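Local coordinates for Dye-decolorizing peroxidase (Irpex lacteus, PDB 7D8M), which probably acts as a heme peroxidase of the dye-decolorizing family, holding a heme b whose iron takes an axial histidine, at residues I50-V53 with A54-I57; T184-P187 with G188-V191; T345-E348 with A349-T353. All coordinates share one frame; numbering follows the deposited sequence.

Contact 1: residues I50-V53 with A54-I57; sequences ITSV and ATII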
ATOM      1  N   ILE A  50      17.831 -10.615  -8.600  1.00 28.85           N
ATOM      2  CA  ILE A  50      16.452 -10.121  -8.630  1.00 32.64           C
ATOM      3  C   ILE A  50      15.505 -11.294  -8.431  1.00 33.77           C
ATOM      4  O   ILE A  50      15.440 -12.206  -9.266  1.00 30.00           O
ATOM      5  CB  ILE A  50      16.143  -9.378  -9.935  1.00 33.83           C
ATOM      6  CG1 ILE A  50      17.012  -8.128 -10.026  1.00 32.02           C
ATOM      7  CG2 ILE A  50      14.657  -8.992  -9.987  1.00 28.18           C
ATOM      8  CD1 ILE A  50      16.843  -7.181  -8.838  1.00 30.34           C
ATOM      9  N   THR A  51      14.769 -11.266  -7.324  1.00 29.38           N
ATOM     10  CA  THR A  51      14.006 -12.418  -6.869  1.00 26.97           C
ATOM     11  C   THR A  51      12.668 -12.486  -7.578  1.00 31.26           C
ATOM     12  O   THR A  51      11.899 -11.517  -7.571  1.00 32.49           O
ATOM     13  CB  THR A  51      13.787 -12.344  -5.359  1.00 31.32           C
ATOM     14  OG1 THR A  51      15.053 -12.255  -4.704  1.00 30.72           O
ATOM     15  CG2 THR A  51      13.015 -13.571  -4.854  1.00 29.71           C
ATOM     16  N   SER A  52      12.366 -13.650  -8.134  1.00 30.57           N
ATOM     17  CA  SER A  52      11.138 -13.863  -8.877  1.00 31.12           C
ATOM     18  C   SER A  52      10.007 -14.330  -7.966  1.00 31.88           C
ATOM     19  O   SER A  52      10.221 -14.775  -6.834  1.00 31.69           O
ATOM     20  CB  SER A  52      11.357 -14.905  -9.968  1.00 31.95           C
ATOM     21  OG  SER A  52      11.566 -16.174  -9.368  1.00 32.52           O
ATOM     22  N   VAL A  53       8.786 -14.229  -8.497  1.00 31.58           N
ATOM     23  CA  VAL A  53       7.635 -14.892  -7.886  1.00 35.26           C
ATOM     24  C   VAL A  53       7.942 -16.368  -7.670  1.00 36.27           C
ATOM     25  O   VAL A  53       7.713 -16.923  -6.589  1.00 35.07           O
ATOM     26  CB  VAL A  53       6.386 -14.704  -8.766  1.00 32.98           C
ATOM     27  CG1 VAL A  53       5.276 -15.674  -8.352  1.00 32.26           C
ATOM     28  CG2 VAL A  53       5.900 -13.261  -8.720  1.00 27.80           C
ATOM     29  N   ALA A  54       8.487 -17.021  -8.701  1.00 36.40           N
ATOM     30  CA  ALA A  54       8.740 -18.457  -8.625  1.00 35.92           C
ATOM     31  C   ALA A  54       9.665 -18.798  -7.464  1.00 31.75           C
ATOM     32  O   ALA A  54       9.433 -19.774  -6.744  1.00 37.57           O
ATOM     33  CB  ALA A  54       9.317 -18.959  -9.951  1.00 34.05           C
ATOM     34  N   THR A  55      10.706 -17.994  -7.250  1.00 30.13           N
ATOM     35  CA  THR A  55      11.625 -18.263  -6.148  1.00 32.89           C
ATOM     36  C   THR A  55      10.938 -18.096  -4.795  1.00 36.16           C
ATOM     37  O   THR A  55      11.153 -18.898  -3.875  1.00 32.44           O
ATOM     38  CB  THR A  55      12.841 -17.345  -6.248  1.00 32.04           C
ATOM     39  OG1 THR A  55      13.517 -17.575  -7.496  1.00 32.85           O
ATOM     40  CG2 THR A  55      13.804 -17.607  -5.103  1.00 34.90           C
ATOM     41  N   ILE A  56      10.106 -17.064  -4.644  1.00 32.74           N
ATOM     42  CA  ILE A  56       9.488 -16.826  -3.344  1.00 32.71           C
ATOM     43  C   ILE A  56       8.566 -17.984  -2.976  1.00 33.23           C
ATOM     44  O   ILE A  56       8.593 -18.477  -1.843  1.00 35.96           O
ATOM     45  CB  ILE A  56       8.749 -15.473  -3.346  1.00 35.54           C
ATOM     46  CG1 ILE A  56       9.744 -14.316  -3.530  1.00 29.51           C
ATOM     47  CG2 ILE A  56       7.920 -15.301  -2.070  1.00 34.57           C
ATOM     48  CD1 ILE A  56       9.130 -12.936  -3.225  1.00 33.75           C
ATOM     49  N   ILE A  57       7.764 -18.464  -3.935  1.00 30.73           N
ATOM     50  CA  ILE A  57       6.811 -19.539  -3.660  1.00 36.82           C
ATOM     51  C   ILE A  57       7.392 -20.934  -3.837  1.00 38.79           C
ATOM     52  O   ILE A  57       6.728 -21.917  -3.472  1.00 40.28           O
ATOM     53  CB  ILE A  57       5.561 -19.440  -4.553  1.00 33.01           C
ATOM     54  CG1 ILE A  57       5.917 -19.744  -6.009  1.00 37.15           C
ATOM     55  CG2 ILE A  57       4.915 -18.076  -4.412  1.00 39.73           C
ATOM     56  CD1 ILE A  57       4.699 -19.876  -6.903  1.00 38.45           C
TER
HETATM   57  O   HOH W   1      14.612 -15.509  -8.203  1.00 33.07           O
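Thr51 reaches forward along the chain with its methyl: CG2 lies 3.6 Å from CG1 of Ile56 and also brushes CB of Thr55, the side chains crossing at about a right angle. A chi1 of -57° sets OG1 beside the backbone N and CG2 anti to it, which brings the methyl here and leaves the hydroxyl turned away from the turn; OG1 is bound instead by the backbone N of Val68, on strand 67-72. Ser52 comes next and does most of the polar work. Its OG, at chi1 69°, sits between its own N and carbonyl carbon, and from there it accepts from Thr55 N at 2.9 Å, in a fairly straight bond. This is a serine N-cap: helix 53-57 starts just after Ser52, and the hydroxyl takes up an amide of the first turn that has no earlier helical carbonyl to bind. Two more atoms crowd the same hydroxyl. CB of Ala54 packs 3.6 Å from Ser52 OG, and OG1 of Thr55 lies 3.0 Å from the same oxygen. A water accepts from Ser52 N at 2.9 Å; its approach to Thr55 OG1 is too short to be trusted and stays doubtful. Ser52 O meanwhile receives Ile56 N at 3.2 Å, the donor tilted 24° from the carbonyl plane, and CG1 of Ile56 leans against that same oxygen. Val53 closes the sequence of bonds: its O accepts from Ile57 N at 3.1 Å, nearly along the C=O axis, while CG1 and CG2 of Ile57 both rest against this oxygen. Between the side chains there is a looser apolar touch, Val53 CG1 to Ile57 CD1 at 4.5 Å, and Val53 also packs on Phe9.

Contact 2: residues T184-P187 with G188-V191; sequences TPHP and GQAV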
ATOM      1  N   THR A 184      -5.489 -20.775  -4.816  1.00 47.79           N
ATOM      2  CA  THR A 184      -6.924 -20.787  -4.560  1.00 46.25           C
ATOM      3  C   THR A 184      -7.341 -19.486  -3.894  1.00 45.05           C
ATOM      4  O   THR A 184      -6.798 -19.137  -2.833  1.00 39.19           O
ATOM      5  CB  THR A 184      -7.315 -21.975  -3.682  1.00 47.42           C
ATOM      6  OG1 THR A 184      -6.795 -23.182  -4.250  1.00 52.60           O
ATOM      7  CG2 THR A 184      -8.833 -22.072  -3.574  1.00 42.57           C
ATOM      8  N   PRO A 185      -8.291 -18.747  -4.470  1.00 40.50           N
ATOM      9  CA  PRO A 185      -8.718 -17.488  -3.853  1.00 38.79           C
ATOM     10  C   PRO A 185      -9.428 -17.741  -2.536  1.00 37.85           C
ATOM     11  O   PRO A 185     -10.153 -18.724  -2.380  1.00 42.85           O
ATOM     12  CB  PRO A 185      -9.672 -16.886  -4.891  1.00 36.92           C
ATOM     13  CG  PRO A 185      -9.452 -17.668  -6.147  1.00 38.14           C
ATOM     14  CD  PRO A 185      -9.016 -19.025  -5.718  1.00 37.38           C
ATOM     15  N   HIS A 186      -9.216 -16.847  -1.593  1.00 37.68           N
ATOM     16  CA  HIS A 186      -9.916 -16.958  -0.329  1.00 36.14           C
ATOM     17  C   HIS A 186     -11.348 -16.458  -0.476  1.00 37.20           C
ATOM     18  O   HIS A 186     -11.643 -15.653  -1.367  1.00 38.82           O
ATOM     19  CB  HIS A 186      -9.185 -16.163   0.744  1.00 38.55           C
ATOM     20  CG  HIS A 186      -7.737 -16.513   0.860  1.00 37.66           C
ATOM     21  ND1 HIS A 186      -7.306 -17.792   1.131  1.00 44.72           N
ATOM     22  CD2 HIS A 186      -6.620 -15.760   0.721  1.00 32.87           C
ATOM     23  CE1 HIS A 186      -5.985 -17.810   1.164  1.00 39.48           C
ATOM     24  NE2 HIS A 186      -5.547 -16.588   0.923  1.00 41.16           N
ATOM     25  N   PRO A 187     -12.266 -16.941   0.359  1.00 36.02           N
ATOM     26  CA  PRO A 187     -13.651 -16.467   0.259  1.00 40.19           C
ATOM     27  C   PRO A 187     -13.709 -14.964   0.485  1.00 36.82           C
ATOM     28  O   PRO A 187     -13.143 -14.438   1.447  1.00 34.71           O
ATOM     29  CB  PRO A 187     -14.392 -17.252   1.350  1.00 38.01           C
ATOM     30  CG  PRO A 187     -13.379 -18.007   2.091  1.00 41.61           C
ATOM     31  CD  PRO A 187     -12.097 -18.021   1.341  1.00 37.24           C
ATOM     32  N   GLY A 188     -14.360 -14.270  -0.449  1.00 31.54           N
ATOM     33  CA  GLY A 188     -14.397 -12.827  -0.451  1.00 34.08           C
ATOM     34  C   GLY A 188     -13.211 -12.136  -1.101  1.00 32.11           C
ATOM     35  O   GLY A 188     -13.251 -10.908  -1.260  1.00 34.25           O
ATOM     36  N   GLN A 189     -12.164 -12.865  -1.481  1.00 31.11           N
ATOM     37  CA  GLN A 189     -10.994 -12.235  -2.096  1.00 33.40           C
ATOM     38  C   GLN A 189     -11.313 -11.814  -3.526  1.00 34.09           C
ATOM     39  O   GLN A 189     -12.016 -12.518  -4.256  1.00 35.01           O
ATOM     40  CB  GLN A 189      -9.792 -13.188  -2.079  1.00 31.64           C
ATOM     41  CG  GLN A 189      -8.457 -12.566  -2.539  1.00 32.71           C
ATOM     42  CD  GLN A 189      -7.273 -13.522  -2.439  1.00 33.70           C
ATOM     43  OE1 GLN A 189      -7.444 -14.732  -2.298  1.00 34.08           O
ATOM     44  NE2 GLN A 189      -6.066 -12.977  -2.518  1.00 31.30           N
ATOM     45  N   ALA A 190     -10.795 -10.660  -3.934  1.00 33.60           N
ATOM     46  CA  ALA A 190     -11.011 -10.213  -5.304  1.00 31.22           C
ATOM     47  C   ALA A 190     -10.143 -11.018  -6.266  1.00 34.24           C
ATOM     48  O   ALA A 190      -8.949 -11.231  -6.015  1.00 32.03           O
ATOM     49  CB  ALA A 190     -10.706  -8.726  -5.437  1.00 30.83           C
ATOM     50  N   VAL A 191     -10.743 -11.476  -7.362  1.00 31.47           N
ATOM     51  CA  VAL A 191     -10.008 -12.121  -8.446  1.00 36.05           C
ATOM     52  C   VAL A 191     -10.119 -11.212  -9.661  1.00 32.14           C
ATOM     53  O   VAL A 191     -11.179 -11.119 -10.286  1.00 35.13           O
ATOM     54  CB  VAL A 191     -10.538 -13.529  -8.748  1.00 35.49           C
ATOM     55  CG1 VAL A 191      -9.550 -14.278  -9.624  1.00 36.10           C
ATOM     56  CG2 VAL A 191     -10.791 -14.294  -7.460  1.00 35.33           C
TER
HETATM   57  O   HOH W   2      -5.551 -16.541  -2.976  1.00 43.27           O
HETATM   58  O   HOH W   3     -13.320 -15.242  -4.038  1.00 46.13           O
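OE1 of Gln189 is gripped twice. The backbone N of His186 donates to it at 2.8 Å, almost straight at 172° and in the carbonyl plane of the amide, and a water donates at 2.7 Å while also donating to Thr184 O. The glutamine reaches back over the turn with an extended chain: CG is anti to the backbone N (chi1 -173°), which carries the amide alongside the His186 imidazole. The two flat groups are nearly parallel, their planes 5° apart, and OE1 comes within 3.3 Å of His186 CD2 at an oblique position. The other end of the amide is held too, since NE2 donates to Asn176 O, so both ends fix its rotation. Beneath this side-chain bridge the backbone folds in a type II beta turn from His186 to Gln189, closed by Gln189 N donating to His186 O at 2.8 Å from above the carbonyl plane. Gly188 takes the third position with positive phi; a CB there would clash with Pro187 O. A second water donates to His186 O and Gln189 O, tying the two arms together beside the closing bond. Further from the bend, CB of Pro185 meets CG2 of Val191 at 3.8 Å, an apolar touch between the arms. The turn belongs to the long connection between strand 147-156 and helix 194-197, at the surface, with His186 resting on Ile285, Pro187 on Glu286, and the side chain of Gln189 about 8 Å from the bound heme.

Contact 3: residues T345-E348 with A349-T353; sequences TDYE and ASSNT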
ATOM      1  N   THR A 345       6.712   4.029  23.170  1.00 26.14           N
ATOM      2  CA  THR A 345       7.370   3.942  24.466  1.00 28.18           C
ATOM      3  C   THR A 345       6.409   4.339  25.575  1.00 26.94           C
ATOM      4  O   THR A 345       5.382   4.969  25.334  1.00 29.72           O
ATOM      5  CB  THR A 345       8.608   4.841  24.526  1.00 29.24           C
ATOM      6  OG1 THR A 345       8.209   6.214  24.415  1.00 28.21           O
ATOM      7  CG2 THR A 345       9.584   4.499  23.393  1.00 27.18           C
ATOM      8  N   ASP A 346       6.767   3.966  26.811  1.00 29.38           N
ATOM      9  CA  ASP A 346       5.941   4.349  27.957  1.00 31.19           C
ATOM     10  C   ASP A 346       5.723   5.859  28.002  1.00 30.40           C
ATOM     11  O   ASP A 346       4.604   6.317  28.258  1.00 28.98           O
ATOM     12  CB  ASP A 346       6.575   3.861  29.262  1.00 31.15           C
ATOM     13  CG  ASP A 346       6.537   2.350  29.403  1.00 34.43           C
ATOM     14  OD1 ASP A 346       5.865   1.696  28.586  1.00 34.38           O
ATOM     15  OD2 ASP A 346       7.190   1.810  30.324  1.00 38.68           O
ATOM     16  N   TYR A 347       6.771   6.647  27.725  1.00 29.23           N
ATOM     17  CA  TYR A 347       6.646   8.104  27.770  1.00 26.13           C
ATOM     18  C   TYR A 347       5.637   8.598  26.744  1.00 30.87           C
ATOM     19  O   TYR A 347       4.779   9.437  27.048  1.00 29.59           O
ATOM     20  CB  TYR A 347       8.010   8.781  27.539  1.00 30.44           C
ATOM     21  CG  TYR A 347       7.924  10.292  27.670  1.00 29.77           C
ATOM     22  CD1 TYR A 347       7.562  11.086  26.588  1.00 29.80           C
ATOM     23  CD2 TYR A 347       8.171  10.922  28.890  1.00 29.35           C
ATOM     24  CE1 TYR A 347       7.444  12.468  26.712  1.00 30.72           C
ATOM     25  CE2 TYR A 347       8.066  12.304  29.019  1.00 27.16           C
ATOM     26  CZ  TYR A 347       7.700  13.070  27.929  1.00 29.58           C
ATOM     27  OH  TYR A 347       7.582  14.441  28.047  1.00 31.20           O
ATOM     28  N   GLU A 348       5.739   8.100  25.512  1.00 27.52           N
ATOM     29  CA  GLU A 348       4.816   8.524  24.467  1.00 29.30           C
ATOM     30  C   GLU A 348       3.381   8.193  24.842  1.00 26.85           C
ATOM     31  O   GLU A 348       2.484   9.027  24.697  1.00 29.58           O
ATOM     32  CB  GLU A 348       5.186   7.859  23.147  1.00 27.99           C
ATOM     33  CG  GLU A 348       6.509   8.336  22.590  1.00 26.91           C
ATOM     34  CD  GLU A 348       6.879   7.577  21.341  1.00 26.23           C
ATOM     35  OE1 GLU A 348       7.166   6.370  21.480  1.00 29.33           O
ATOM     36  OE2 GLU A 348       6.852   8.175  20.236  1.00 25.03           O
ATOM     37  N   ALA A 349       3.149   6.975  25.327  1.00 28.29           N
ATOM     38  CA  ALA A 349       1.802   6.578  25.708  1.00 27.68           C
ATOM     39  C   ALA A 349       1.284   7.443  26.852  1.00 31.87           C
ATOM     40  O   ALA A 349       0.183   7.995  26.769  1.00 29.38           O
ATOM     41  CB  ALA A 349       1.784   5.096  26.078  1.00 30.67           C
ATOM     42  N   SER A 350       2.088   7.607  27.913  1.00 31.76           N
ATOM     43  CA  SER A 350       1.655   8.399  29.066  1.00 31.38           C
ATOM     44  C   SER A 350       1.319   9.828  28.671  1.00 32.08           C
ATOM     45  O   SER A 350       0.321  10.390  29.139  1.00 31.50           O
ATOM     46  CB  SER A 350       2.730   8.406  30.151  1.00 28.26           C
ATOM     47  OG  SER A 350       2.857   7.132  30.743  1.00 30.91           O
ATOM     48  N   SER A 351       2.133  10.431  27.816  1.00 31.04           N
ATOM     49  CA  SER A 351       1.964  11.822  27.426  1.00 28.07           C
ATOM     50  C   SER A 351       1.017  12.002  26.254  1.00 27.44           C
ATOM     51  O   SER A 351       0.758  13.148  25.864  1.00 28.88           O
ATOM     52  CB  SER A 351       3.324  12.428  27.069  1.00 29.81           C
ATOM     53  OG  SER A 351       3.815  11.835  25.884  1.00 28.40           O
ATOM     54  N   ASN A 352       0.526  10.909  25.661  1.00 25.33           N
ATOM     55  CA  ASN A 352      -0.348  10.979  24.486  1.00 25.69           C
ATOM     56  C   ASN A 352       0.315  11.711  23.330  1.00 26.81           C
ATOM     57  O   ASN A 352      -0.364  12.322  22.503  1.00 26.17           O
ATOM     58  CB  ASN A 352      -1.686  11.642  24.825  1.00 28.37           C
ATOM     59  CG  ASN A 352      -2.404  10.942  25.940  1.00 31.35           C
ATOM     60  OD1 ASN A 352      -2.816  11.568  26.922  1.00 36.86           O
ATOM     61  ND2 ASN A 352      -2.569   9.636  25.805  1.00 27.45           N
ATOM     62  N   THR A 353       1.647  11.638  23.251  1.00 25.37           N
ATOM     63  CA  THR A 353       2.418  12.456  22.330  1.00 25.64           C
ATOM     64  C   THR A 353       3.493  11.602  21.671  1.00 29.05           C
ATOM     65  O   THR A 353       4.198  10.859  22.356  1.00 28.06           O
ATOM     66  CB  THR A 353       3.062  13.626  23.079  1.00 28.55           C
ATOM     67  OG1 THR A 353       2.034  14.447  23.645  1.00 33.30           O
ATOM     68  CG2 THR A 353       3.918  14.457  22.152  1.00 33.09           C
TER
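Tyr347 and Ser351 lie one helical turn apart, and the serine hydroxyl comes up obliquely beside the tyrosine ring, OG 3.8 Å from CE1. The ring is brought over this side of the turn by a CG anti to the backbone N (chi1 -176°). The hydroxyl's bond, though, is to the backbone: Ser351 OG donates to Tyr347 O at 2.8 Å, and Ser351 N donates to that oxygen at 2.9 Å, the two donors approaching from opposite faces of the carbonyl plane. Without this hydroxyl, as with an alanine here, Tyr347 O would probably be left to the backbone amide alone, with a gap beside CE1. Ser350 repeats the double grip one residue earlier, its OG reaching Asp346 O at 3.1 Å from above the carbonyl plane while its N comes in nearly end-on to the C=O.

The Glu348 side chain reaches back to the start of the helix. Its OE1 accepts from Thr345 N at 2.9 Å, and Thr345 OG1 in turn accepts from Glu348 N at 3.3 Å. The carboxylate has further partners beyond the helix: OE1 makes a salt bridge to Arg358, and OE2 accepts from the backbone N of Thr355 and Ile356. On the far end, CB and CG of Glu348 sit against Thr353 O, and Glu348 O accepts from Thr353 N at 3.1 Å. With Asn352 at positive phi, the short helix 346-351 thus carries a capping box at its N-terminus and a Schellman motif at its C-terminus.

How the contacts relate
All three contacts are local, and none touches another; contacts 1 and 2 come within about 10 Å at their nearest atoms, whereas contact 3 stands more than 30 Å from both. Contact 1 is the partly buried one, its short helix packed against strand 67-72 within the DyP alpha+beta barrel domain, and it mixes methyl packing with a serine cap. Contacts 2 and 3 are at the surface. Contact 2 has no helix: a turn bond and an amide bond, with waters, hold it. Contact 3, the most polar, starts a helix with a hydroxyl cap as contact 1 does, but adds a charged residue. Of the three, only contact 2 lies close to the heme.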